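Local coordinates for protein beta-porphyranase (Bacteroides plebeius, PDB 4AWD) that hydrolyses the beta-galactose-(1->4)-alpha-L-galactose-6-sulfate linkages of the red-algal polysaccharide porphyran, releasing mostly disaccharides, at residues 254-258 / 259-263; 197-201 / 202-206; 69-73 / 74-78; 303-307 / 308-312. All blocks are in the same frame, centred on the assembly; numbering follows the deposited sequence.

Interaction 1. Residues 254-258 / 259-263; sequences KFYYD and GKYMY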
loop_
_atom_site.group_PDB
_atom_site.type_symbol
_atom_site.label_atom_id
_atom_site.label_comp_id
_atom_site.label_asym_id
_atom_site.label_seq_id
_atom_site.Cartn_x
_atom_site.Cartn_y
_atom_site.Cartn_z
ATOM N N LYS A 254 10.074 10.072 -1.420
ATOM C CA LYS A 254 10.916 10.037 -0.213
ATOM C C LYS A 254 10.155 9.445 0.975
ATOM O O LYS A 254 9.039 9.869 1.276
ATOM C CB LYS A 254 11.415 11.444 0.139
ATOM C CG LYS A 254 12.169 12.143 -0.993
ATOM C CD LYS A 254 12.853 13.465 -0.563
ATOM C CE LYS A 254 13.745 13.998 -1.693
ATOM N NZ LYS A 254 14.394 15.343 -1.409
ATOM N N PHE A 255 10.773 8.500 1.676
ATOM C CA PHE A 255 10.051 7.727 2.690
ATOM C C PHE A 255 10.392 8.061 4.139
ATOM O O PHE A 255 11.549 8.331 4.478
ATOM C CB PHE A 255 10.186 6.228 2.411
ATOM C CG PHE A 255 9.693 5.842 1.055
ATOM C CD1 PHE A 255 8.347 5.599 0.846
ATOM C CD2 PHE A 255 10.575 5.774 -0.028
ATOM C CE1 PHE A 255 7.868 5.269 -0.426
ATOM C CE2 PHE A 255 10.111 5.437 -1.300
ATOM C CZ PHE A 255 8.749 5.179 -1.500
ATOM N N TYR A 256 9.366 8.045 4.985
ATOM C CA TYR A 256 9.496 8.442 6.385
ATOM C C TYR A 256 8.955 7.375 7.324
ATOM O O TYR A 256 7.866 6.840 7.125
ATOM C CB TYR A 256 8.804 9.783 6.634
ATOM C CG TYR A 256 9.450 10.925 5.879
ATOM C CD1 TYR A 256 9.250 11.085 4.498
ATOM C CD2 TYR A 256 10.279 11.842 6.539
ATOM C CE1 TYR A 256 9.853 12.113 3.800
ATOM C CE2 TYR A 256 10.892 12.886 5.840
ATOM C CZ TYR A 256 10.669 13.014 4.474
ATOM O OH TYR A 256 11.270 14.039 3.781
ATOM N N TYR A 257 9.752 7.059 8.330
ATOM C CA TYR A 257 9.341 6.159 9.374
ATOM C C TYR A 257 9.324 6.962 10.650
ATOM O O TYR A 257 10.311 7.597 10.966
ATOM C CB TYR A 257 10.340 5.005 9.499
ATOM C CG TYR A 257 10.044 4.059 10.633
ATOM C CD1 TYR A 257 8.842 3.344 10.666
ATOM C CD2 TYR A 257 10.953 3.876 11.672
ATOM C CE1 TYR A 257 8.560 2.476 11.684
ATOM C CE2 TYR A 257 10.674 2.999 12.716
ATOM C CZ TYR A 257 9.480 2.295 12.712
ATOM O OH TYR A 257 9.184 1.408 13.726
ATOM N N ASP A 258 8.209 6.939 11.373
ATOM C CA ASP A 258 8.037 7.734 12.595
ATOM C C ASP A 258 8.511 9.211 12.459
ATOM O O ASP A 258 9.090 9.794 13.375
ATOM C CB ASP A 258 8.660 7.009 13.802
ATOM C CG ASP A 258 7.824 5.814 14.283
ATOM O OD1 ASP A 258 6.628 5.698 13.905
ATOM O OD2 ASP A 258 8.360 4.991 15.063
ATOM N N GLY A 259 8.244 9.798 11.292
ATOM C CA GLY A 259 8.565 11.195 11.007
ATOM C C GLY A 259 10.012 11.474 10.613
ATOM O O GLY A 259 10.384 12.628 10.419
ATOM N N LYS A 260 10.830 10.438 10.477
ATOM C CA LYS A 260 12.229 10.636 10.141
ATOM C C LYS A 260 12.508 10.151 8.733
ATOM O O LYS A 260 12.121 9.046 8.367
ATOM C CB LYS A 260 13.144 9.888 11.138
ATOM C CG LYS A 260 13.103 10.409 12.595
ATOM C CD LYS A 260 13.759 9.407 13.570
ATOM C CE LYS A 260 12.755 8.348 14.109
ATOM N NZ LYS A 260 12.619 7.107 13.266
ATOM N N TYR A 261 13.206 10.966 7.949
ATOM C CA TYR A 261 13.602 10.566 6.598
ATOM C C TYR A 261 14.375 9.243 6.605
ATOM O O TYR A 261 15.314 9.074 7.380
ATOM C CB TYR A 261 14.427 11.660 5.945
ATOM C CG TYR A 261 15.059 11.270 4.618
ATOM C CD1 TYR A 261 16.282 10.608 4.584
ATOM C CD2 TYR A 261 14.449 11.591 3.400
ATOM C CE1 TYR A 261 16.880 10.272 3.390
ATOM C CE2 TYR A 261 15.036 11.250 2.201
ATOM C CZ TYR A 261 16.258 10.593 2.204
ATOM O OH TYR A 261 16.866 10.235 1.032
ATOM N N MET A 262 13.978 8.321 5.734
ATOM C CA MET A 262 14.646 7.025 5.625
ATOM C C MET A 262 15.521 6.895 4.375
ATOM O O MET A 262 16.700 6.582 4.488
ATOM C CB MET A 262 13.636 5.885 5.722
ATOM C CG MET A 262 12.856 5.911 7.030
ATOM S SD MET A 262 13.884 5.415 8.428
ATOM C CE MET A 262 13.796 3.623 8.297
ATOM N N TYR A 263 14.947 7.157 3.200
ATOM C CA TYR A 263 15.667 7.125 1.932
ATOM C C TYR A 263 14.759 7.583 0.791
ATOM O O TYR A 263 13.555 7.780 0.969
ATOM C CB TYR A 263 16.234 5.720 1.628
ATOM C CG TYR A 263 15.184 4.633 1.671
ATOM C CD1 TYR A 263 14.353 4.399 0.571
ATOM C CD2 TYR A 263 15.008 3.844 2.815
ATOM C CE1 TYR A 263 13.371 3.407 0.602
ATOM C CE2 TYR A 263 14.031 2.854 2.853
ATOM C CZ TYR A 263 13.215 2.648 1.739
ATOM O OH TYR A 263 12.246 1.681 1.767
#
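A two-residue beta hairpin joins strands 252-257 and 260-265 of the glycoside hydrolase family 16 fold, and Tyr257 faces Lys260 across its type I' turn. Three observations define the turn: Asp258 (phi 45°) and Gly259 (phi 81°) both have positive phi, Lys260 N donates to Tyr257 O at 2.9 Å, and Tyr257 N donates back to Lys260 O at 3.1 Å. Tyr257 O also takes a longer bond from Lys260 NZ at 3.3 Å, the two donors reaching it from opposite faces of its carbonyl plane. The lysine chain bends at its third and fourth torsions to bring NZ back there. Further along, Met262 N gives a short bond to Phe255 O.

On one face of the hairpin Tyr256 and Tyr261 form a T-shaped pair, centroids 6.0 Å apart and planes at 82°, with the edge of Tyr261 directed at the face of Tyr256; Tyr261 CB also meets Tyr256 CE2. Met262, whose CB points toward the partner strand, packs its CG on Tyr257 CB at 3.6 Å. On the other face Phe255 CD2 touches Tyr263 CE1 at 3.7 Å, the two rings being inclined to each other. The phenol oxygens find partners beyond the hairpin: Tyr257 OH bonds to Asp234, Tyr261 OH to Asp227 and Tyr263 OH to Met203, while the Asp258 carboxylate receives Thr242 N and His241. Ring contacts thus join the two strands on both faces, and the turn carbonyl, gripped by an amide and an ammonium group, is probably more strongly polarised than one with a single donor.

Interaction 2. Residues 197-201 / 202-206; sequences KTWNM and QMNSN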
loop_
_atom_site.group_PDB
_atom_site.type_symbol
_atom_site.label_atom_id
_atom_site.label_comp_id
_atom_site.label_asym_id
_atom_site.label_seq_id
_atom_site.Cartn_x
_atom_site.Cartn_y
_atom_site.Cartn_z
ATOM N N LYS A 197 14.530 -12.401 6.617
ATOM C CA LYS A 197 14.702 -12.747 8.037
ATOM C C LYS A 197 14.175 -11.690 9.004
ATOM O O LYS A 197 13.605 -12.019 10.048
ATOM C CB LYS A 197 16.180 -13.008 8.324
ATOM C CG LYS A 197 16.486 -13.650 9.668
ATOM C CD LYS A 197 18.000 -13.935 9.802
ATOM C CE LYS A 197 18.408 -14.142 11.260
ATOM N NZ LYS A 197 17.541 -15.168 11.900
ATOM N N THR A 198 14.381 -10.422 8.651
ATOM C CA THR A 198 14.024 -9.289 9.507
ATOM C C THR A 198 12.992 -8.386 8.821
ATOM O O THR A 198 12.905 -7.187 9.133
ATOM C CB THR A 198 15.254 -8.416 9.748
ATOM O OG1 THR A 198 15.889 -8.158 8.480
ATOM C CG2 THR A 198 16.238 -9.100 10.702
ATOM N N TRP A 199 12.233 -8.947 7.880
ATOM C CA TRP A 199 11.330 -8.161 7.048
ATOM C C TRP A 199 10.287 -7.368 7.856
ATOM O O TRP A 199 9.866 -6.299 7.431
ATOM C CB TRP A 199 10.635 -9.069 6.052
ATOM C CG TRP A 199 10.216 -8.411 4.784
ATOM C CD1 TRP A 199 11.033 -7.872 3.824
ATOM C CD2 TRP A 199 8.878 -8.266 4.302
ATOM N NE1 TRP A 199 10.282 -7.396 2.775
ATOM C CE2 TRP A 199 8.956 -7.619 3.045
ATOM C CE3 TRP A 199 7.617 -8.620 4.809
ATOM C CZ2 TRP A 199 7.819 -7.312 2.287
ATOM C CZ3 TRP A 199 6.475 -8.314 4.049
ATOM C CH2 TRP A 199 6.591 -7.669 2.803
ATOM N N ASN A 200 9.889 -7.908 9.012
ATOM C CA ASN A 200 9.031 -7.205 9.955
ATOM C C ASN A 200 9.695 -6.037 10.700
ATOM O O ASN A 200 9.024 -5.360 11.506
ATOM C CB ASN A 200 8.409 -8.186 10.960
ATOM C CG ASN A 200 9.415 -8.721 11.976
ATOM O OD1 ASN A 200 10.527 -9.126 11.622
ATOM N ND2 ASN A 200 9.010 -8.733 13.253
ATOM N N MET A 201 10.991 -5.813 10.433
ATOM C CA MET A 201 11.773 -4.731 11.064
ATOM C C MET A 201 12.517 -3.861 10.058
ATOM O O MET A 201 13.561 -3.283 10.385
ATOM C CB MET A 201 12.796 -5.280 12.070
ATOM C CG MET A 201 12.175 -6.001 13.238
ATOM S SD MET A 201 13.370 -6.683 14.392
ATOM C CE MET A 201 12.509 -8.204 14.754
ATOM N N GLN A 202 11.997 -3.773 8.840
ATOM C CA GLN A 202 12.658 -3.002 7.802
ATOM C C GLN A 202 11.623 -2.126 7.109
ATOM O O GLN A 202 10.465 -2.518 6.967
ATOM C CB GLN A 202 13.410 -3.909 6.788
ATOM C CG GLN A 202 14.471 -4.903 7.383
ATOM C CD GLN A 202 15.774 -4.235 7.886
ATOM O OE1 GLN A 202 16.002 -3.053 7.630
ATOM N NE2 GLN A 202 16.630 -5.001 8.604
ATOM N N MET A 203 12.041 -0.930 6.698
ATOM C CA MET A 203 11.174 -0.014 5.952
ATOM C C MET A 203 11.161 -0.503 4.518
ATOM O O MET A 203 11.922 -0.021 3.669
ATOM C CB MET A 203 11.719 1.421 6.042
ATOM C CG MET A 203 10.835 2.532 5.471
ATOM S SD MET A 203 9.312 2.764 6.411
ATOM C CE MET A 203 8.428 3.922 5.371
ATOM N N ASN A 204 10.327 -1.509 4.263
ATOM C CA ASN A 204 10.126 -2.015 2.909
ATOM C C ASN A 204 9.177 -1.123 2.101
ATOM O O ASN A 204 7.957 -1.226 2.209
ATOM C CB ASN A 204 9.623 -3.457 2.942
ATOM C CG ASN A 204 10.327 -4.288 3.978
ATOM O OD1 ASN A 204 11.535 -4.525 3.886
ATOM N ND2 ASN A 204 9.576 -4.739 4.981
ATOM N N SER A 205 9.752 -0.232 1.309
ATOM C CA SER A 205 8.973 0.656 0.453
ATOM C C SER A 205 9.429 0.327 -0.937
ATOM O O SER A 205 10.412 -0.405 -1.088
ATOM C CB SER A 205 9.273 2.115 0.768
ATOM O OG SER A 205 9.000 2.383 2.127
ATOM N N ASN A 206 8.733 0.835 -1.954
ATOM C CA ASN A 206 9.086 0.477 -3.308
ATOM C C ASN A 206 8.328 1.285 -4.346
ATOM O O ASN A 206 7.313 1.915 -4.036
ATOM C CB ASN A 206 8.818 -1.022 -3.515
ATOM C CG ASN A 206 9.831 -1.692 -4.435
ATOM O OD1 ASN A 206 10.648 -1.033 -5.090
ATOM N ND2 ASN A 206 9.763 -3.024 -4.502
#
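The side-chain amide of Asn204 lies flat over one face of the Trp199 indole, the two planes only 16° apart, while the same amide holds the backbone of that tryptophan. Its ND2 sits 3.4 Å above the ring plane, displaced toward the rim, and CG comes to 3.3 Å from Trp199 NE1. ND2 also donates to Trp199 O at 2.9 Å with an N-H...O angle of 151°. The bond uses a lone pair in the carbonyl plane, and the acceptor lies in the amide plane. With CG opposite the backbone N (chi1 -152°), the indole comes back toward Asn204 although CB points away. A second acceptor, Glu181 O, is hydrogen-bonded to ND2, which fixes the amide further.

The 3-10 segment at 199-200 is closed by Met201 N donating to Thr198 O at 2.7 Å, and Met203 centres an inverse gamma turn just before Asn204. Trp195 and Trp291 each pair edge-to-face with the indole. The Trp199 side chain lies about 4 Å from that of Glu181, the proton donor by similarity, so this amide-on-indole stack probably belongs to the aromatic surroundings of the family 16 catalytic cleft.

Interaction 3. Residues 69-73 / 74-78; sequences HAKSP and YWTNG
Lys71 NZ donates to Thr76 O at 2.8 Å, on a lone pair in the carbonyl plane, and so closes part of the loop between strands 68-69 and 82-84. The same ammonium group gives a bond of 2.8 Å from Lys71 NZ to a water, which in turn donates to Ser72 O and to Trp75 O (2.6 Å from the water oxygen). One water and one lysine thus tie together three carbonyls of the loop. Between these residues Ser72 OG accepts from Tyr74 N at 3.0 Å with an angle of 155°, and weakly from Trp75 N at 3.4 Å. Its hydroxyl, opposite the backbone N (chi1 164°), is thereby placed within reach of the amides of Tyr74 and Trp75. Next to it, Pro73 lies alongside Tyr74: Pro73 CG is 3.9 Å from the centroid of the Tyr74 ring and 10° off the ring normal, a CH-pi contact over the centre of the face.

The loop probably borders the substrate cleft of the family 16 fold. Trp75, a substrate-binding residue by similarity, leads its indole away from the Lys71 side, to within about 4 Å of the side chains of Glu287 and Arg79, also assigned to the substrate by similarity. A glycerol, probably from crystallisation, lies at a similar distance from the indole.

The second shell lies largely on neighbouring strands. Ser72 OG is also hydrogen-bonded to His283 NE2, whose strand 281-285 supports both aromatic residues: Tyr74 stacks with Phe281, and Trp75 packs against Val285. Phe84 meets the Trp75 ring edge-to-face, and Lys71 NZ makes a weak bond to Phe84 O.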
loop_
_atom_site.group_PDB
_atom_site.type_symbol
_atom_site.label_atom_id
_atom_site.label_comp_id
_atom_site.label_asym_id
_atom_site.label_seq_id
_atom_site.Cartn_x
_atom_site.Cartn_y
_atom_site.Cartn_z
ATOM N N HIS A 69 -13.820 2.374 -0.776
ATOM C CA HIS A 69 -14.392 1.072 -1.124
ATOM C C HIS A 69 -13.895 0.043 -0.113
ATOM O O HIS A 69 -12.679 -0.199 -0.041
ATOM C CB HIS A 69 -13.943 0.632 -2.514
ATOM C CG HIS A 69 -14.452 1.491 -3.630
ATOM N ND1 HIS A 69 -15.781 1.528 -3.996
ATOM C CD2 HIS A 69 -13.799 2.291 -4.504
ATOM C CE1 HIS A 69 -15.928 2.332 -5.033
ATOM N NE2 HIS A 69 -14.742 2.811 -5.357
ATOM N N ALA A 70 -14.813 -0.554 0.652
ATOM C CA ALA A 70 -14.466 -1.605 1.639
ATOM C C ALA A 70 -13.860 -2.831 0.959
ATOM O O ALA A 70 -12.933 -3.457 1.499
ATOM C CB ALA A 70 -15.692 -2.017 2.475
ATOM N N LYS A 71 -14.412 -3.180 -0.203
ATOM C CA LYS A 71 -13.800 -4.146 -1.092
ATOM C C LYS A 71 -13.344 -3.450 -2.372
ATOM O O LYS A 71 -14.163 -3.044 -3.211
ATOM C CB LYS A 71 -14.762 -5.287 -1.418
ATOM C CG LYS A 71 -14.078 -6.488 -2.054
ATOM C CD LYS A 71 -14.981 -7.161 -3.088
ATOM C CE LYS A 71 -14.563 -8.611 -3.402
ATOM N NZ LYS A 71 -13.124 -8.764 -3.741
ATOM N N SER A 72 -12.031 -3.319 -2.517
ATOM C CA SER A 72 -11.455 -2.678 -3.701
ATOM C C SER A 72 -12.038 -3.244 -4.996
ATOM O O SER A 72 -12.072 -4.457 -5.177
ATOM C CB SER A 72 -9.939 -2.853 -3.719
ATOM O OG SER A 72 -9.418 -2.576 -5.009
ATOM N N PRO A 73 -12.488 -2.370 -5.906
ATOM C CA PRO A 73 -12.928 -2.834 -7.233
ATOM C C PRO A 73 -11.760 -3.146 -8.182
ATOM O O PRO A 73 -11.974 -3.638 -9.290
ATOM C CB PRO A 73 -13.702 -1.639 -7.771
ATOM C CG PRO A 73 -13.068 -0.451 -7.127
ATOM C CD PRO A 73 -12.569 -0.904 -5.770
ATOM N N TYR A 74 -10.533 -2.871 -7.748
ATOM C CA TYR A 74 -9.372 -2.942 -8.638
ATOM C C TYR A 74 -8.603 -4.264 -8.569
ATOM O O TYR A 74 -8.132 -4.762 -9.581
ATOM C CB TYR A 74 -8.437 -1.768 -8.363
ATOM C CG TYR A 74 -9.109 -0.397 -8.484
ATOM C CD1 TYR A 74 -9.603 0.057 -9.710
ATOM C CD2 TYR A 74 -9.224 0.450 -7.371
ATOM C CE1 TYR A 74 -10.196 1.308 -9.823
ATOM C CE2 TYR A 74 -9.804 1.700 -7.476
ATOM C CZ TYR A 74 -10.283 2.128 -8.703
ATOM O OH TYR A 74 -10.858 3.370 -8.815
ATOM N N TRP A 75 -8.478 -4.807 -7.367
ATOM C CA TRP A 75 -7.876 -6.096 -7.140
ATOM C C TRP A 75 -8.966 -6.954 -6.509
ATOM O O TRP A 75 -9.157 -6.966 -5.288
ATOM C CB TRP A 75 -6.671 -5.948 -6.217
ATOM C CG TRP A 75 -5.787 -7.149 -6.153
ATOM C CD1 TRP A 75 -5.977 -8.345 -6.786
ATOM C CD2 TRP A 75 -4.591 -7.290 -5.374
ATOM N NE1 TRP A 75 -4.965 -9.214 -6.469
ATOM C CE2 TRP A 75 -4.096 -8.596 -5.606
ATOM C CE3 TRP A 75 -3.876 -6.434 -4.518
ATOM C CZ2 TRP A 75 -2.927 -9.076 -5.003
ATOM C CZ3 TRP A 75 -2.709 -6.914 -3.916
ATOM C CH2 TRP A 75 -2.251 -8.230 -4.164
ATOM N N THR A 76 -9.694 -7.651 -7.368
ATOM C CA THR A 76 -10.944 -8.319 -7.015
ATOM C C THR A 76 -10.698 -9.717 -6.422
ATOM O O THR A 76 -11.377 -10.149 -5.477
ATOM C CB THR A 76 -11.825 -8.419 -8.281
ATOM O OG1 THR A 76 -12.455 -7.155 -8.505
ATOM C CG2 THR A 76 -12.908 -9.469 -8.132
ATOM N N ASN A 77 -9.723 -10.412 -7.002
ATOM C CA ASN A 77 -9.329 -11.731 -6.537
ATOM C C ASN A 77 -7.889 -11.715 -6.055
ATOM O O ASN A 77 -6.969 -11.420 -6.824
ATOM C CB ASN A 77 -9.550 -12.768 -7.646
ATOM C CG ASN A 77 -10.999 -12.843 -8.073
ATOM O OD1 ASN A 77 -11.861 -13.328 -7.326
ATOM N ND2 ASN A 77 -11.284 -12.344 -9.270
ATOM N N GLY A 78 -7.696 -12.018 -4.773
ATOM C CA GLY A 78 -6.359 -11.935 -4.155
ATOM C C GLY A 78 -5.340 -12.912 -4.727
ATOM O O GLY A 78 -5.620 -13.636 -5.676
HETATM O O HOH W 1 -11.243 -6.703 -3.766
#

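Interaction 4. Residues 303-307 / 308-312; sequences DKDKS and TTYYD. With CA (calcium ion), chain C.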
loop_
_atom_site.group_PDB
_atom_site.type_symbol
_atom_site.label_atom_id
_atom_site.label_comp_id
_atom_site.label_asym_id
_atom_site.label_seq_id
_atom_site.Cartn_x
_atom_site.Cartn_y
_atom_site.Cartn_z
ATOM N N ASP A 303 -7.150 -15.924 17.448
ATOM C CA ASP A 303 -7.098 -14.679 18.200
ATOM C C ASP A 303 -7.412 -13.511 17.267
ATOM O O ASP A 303 -6.576 -13.108 16.451
ATOM C CB ASP A 303 -5.716 -14.500 18.845
ATOM C CG ASP A 303 -5.684 -13.371 19.859
ATOM O OD1 ASP A 303 -6.028 -12.217 19.506
ATOM O OD2 ASP A 303 -5.303 -13.639 21.018
ATOM N N LYS A 304 -8.615 -12.963 17.400
ATOM C CA LYS A 304 -9.074 -11.904 16.502
ATOM C C LYS A 304 -8.243 -10.606 16.576
ATOM O O LYS A 304 -7.940 -10.017 15.538
ATOM C CB LYS A 304 -10.584 -11.655 16.653
ATOM C CG LYS A 304 -11.450 -12.860 16.161
ATOM C CD LYS A 304 -12.854 -12.458 15.672
ATOM C CE LYS A 304 -13.872 -12.392 16.812
ATOM N NZ LYS A 304 -14.621 -13.677 16.990
ATOM N N ASP A 305 -7.848 -10.195 17.780
ATOM C CA ASP A 305 -6.988 -9.012 17.959
ATOM C C ASP A 305 -5.685 -9.197 17.204
ATOM O O ASP A 305 -5.246 -8.301 16.489
ATOM C CB ASP A 305 -6.690 -8.733 19.452
ATOM C CG ASP A 305 -5.571 -7.668 19.664
ATOM O OD1 ASP A 305 -5.574 -6.616 18.980
ATOM O OD2 ASP A 305 -4.691 -7.868 20.538
ATOM N N LYS A 306 -5.088 -10.373 17.363
ATOM C CA LYS A 306 -3.816 -10.707 16.757
ATOM C C LYS A 306 -3.912 -10.809 15.241
ATOM O O LYS A 306 -2.966 -10.481 14.547
ATOM C CB LYS A 306 -3.300 -12.034 17.331
ATOM C CG LYS A 306 -2.091 -11.936 18.267
ATOM C CD LYS A 306 -2.323 -11.113 19.541
ATOM C CE LYS A 306 -1.402 -11.653 20.663
ATOM N NZ LYS A 306 -1.270 -10.779 21.867
ATOM N N SER A 307 -5.051 -11.266 14.731
ATOM C CA SER A 307 -5.218 -11.487 13.289
ATOM C C SER A 307 -5.583 -10.226 12.502
ATOM O O SER A 307 -5.813 -10.285 11.296
ATOM C CB SER A 307 -6.280 -12.561 13.048
ATOM O OG SER A 307 -5.960 -13.741 13.755
ATOM N N THR A 308 -5.623 -9.092 13.192
ATOM C CA THR A 308 -6.087 -7.823 12.637
ATOM C C THR A 308 -4.940 -6.848 12.386
ATOM O O THR A 308 -4.032 -6.715 13.213
ATOM C CB THR A 308 -7.121 -7.185 13.594
ATOM O OG1 THR A 308 -8.226 -8.083 13.747
ATOM C CG2 THR A 308 -7.628 -5.852 13.079
ATOM N N THR A 309 -4.979 -6.177 11.237
ATOM C CA THR A 309 -4.084 -5.061 10.990
ATOM C C THR A 309 -4.857 -3.811 11.352
ATOM O O THR A 309 -6.018 -3.649 10.930
ATOM C CB THR A 309 -3.618 -4.985 9.514
ATOM O OG1 THR A 309 -2.799 -6.121 9.192
ATOM C CG2 THR A 309 -2.811 -3.723 9.287
ATOM N N TYR A 310 -4.223 -2.929 12.122
ATOM C CA TYR A 310 -4.887 -1.705 12.579
ATOM C C TYR A 310 -4.329 -0.449 11.937
ATOM O O TYR A 310 -3.115 -0.236 11.912
ATOM C CB TYR A 310 -4.773 -1.562 14.091
ATOM C CG TYR A 310 -5.440 -2.647 14.887
ATOM C CD1 TYR A 310 -6.783 -2.543 15.245
ATOM C CD2 TYR A 310 -4.723 -3.765 15.311
ATOM C CE1 TYR A 310 -7.400 -3.536 15.993
ATOM C CE2 TYR A 310 -5.330 -4.755 16.066
ATOM C CZ TYR A 310 -6.663 -4.636 16.406
ATOM O OH TYR A 310 -7.274 -5.622 17.141
ATOM N N TYR A 311 -5.221 0.390 11.429
ATOM C CA TYR A 311 -4.821 1.687 10.921
ATOM C C TYR A 311 -5.524 2.751 11.743
ATOM O O TYR A 311 -6.752 2.899 11.668
ATOM C CB TYR A 311 -5.180 1.830 9.436
ATOM C CG TYR A 311 -4.612 0.744 8.553
ATOM C CD1 TYR A 311 -5.245 -0.499 8.441
ATOM C CD2 TYR A 311 -3.447 0.963 7.825
ATOM C CE1 TYR A 311 -4.732 -1.495 7.636
ATOM C CE2 TYR A 311 -2.918 -0.042 7.006
ATOM C CZ TYR A 311 -3.568 -1.260 6.918
ATOM O OH TYR A 311 -3.048 -2.236 6.110
ATOM N N ASP A 312 -4.742 3.468 12.543
ATOM C CA ASP A 312 -5.242 4.572 13.366
ATOM C C ASP A 312 -5.723 5.713 12.474
ATOM O O ASP A 312 -6.755 6.327 12.736
ATOM C CB ASP A 312 -4.151 5.076 14.325
ATOM C CG ASP A 312 -4.684 6.056 15.356
ATOM O OD1 ASP A 312 -5.901 6.320 15.358
ATOM O OD2 ASP A 312 -3.884 6.571 16.163
HETATM CA CA CA C . -8.090 7.010 14.690
HETATM O O HOH W 2 -7.370 9.263 14.702
#
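A type I beta turn from Asp305 to Thr308, bridged by the side chains of Asp305 and Tyr310, leads into the strand from Thr308, and the chain comes to the calcium at Asp312, where it turns a corner. In this family 16 fold the strand pairs antiparallel with strands 95-107 and 134-141. Tyr310 OH donates to Asp305 OD1 at 2.7 Å, on the lone pair directed away from the other carboxylate oxygen. Carboxylate and ring planes are 50° apart, and the side chains cross at about a right angle. Asp305 CG lies opposite its backbone N (chi1 169°), which turns the acid forward to the tyrosine. The phenol would probably stabilise the ionised carboxylate.

Closer to the turn, Thr308 OG1 donates to Lys304 O at 2.7 Å, the donor tilted 26° from the carbonyl plane, while Thr308 N reaches Asp305 O only weakly. Thr308 CG2 rests on one face of the Tyr310 ring. Overlapping the turn, an Asx motif starts at Asp303, with Lys306 N donating to Asp303 OD1 at 3.0 Å. Asp303 O accepts both Ser307 N and Ser307 OG, and these two bonds on one oxygen tie Ser307, inside the turn, to Asp303.

At the far end, Glu57, Asn59 and Gly94 complete the protein ligands of the calcium, and Arg139 forms a salt bridge with Asp312 OD2. Asp312 binds the ion twice, through its backbone O at 2.5 Å and its OD1 at 2.4 Å.

Interactions 1 and 2 touch: besides the Tyr263 to Met203 bond, Tyr256 O lies 3.5 Å from Met203 CE and Phe255 CD1 packs 3.5 Å from Ser205 OG, so the hairpin packs against strand 204-213. Interaction 2 comes close to Glu181, the proton donor by similarity. Interaction 3 approaches the cleft from across the chain's centre, about 11 Å from interaction 2 between nearest atoms; side chains from both lie near that of Glu287, at about 7 Å (Trp199) and 4 Å (Trp75). Interaction 4 is more remote, with the Thr309 side chain about 10 Å from that of Glu287, and its strand leads to the calcium.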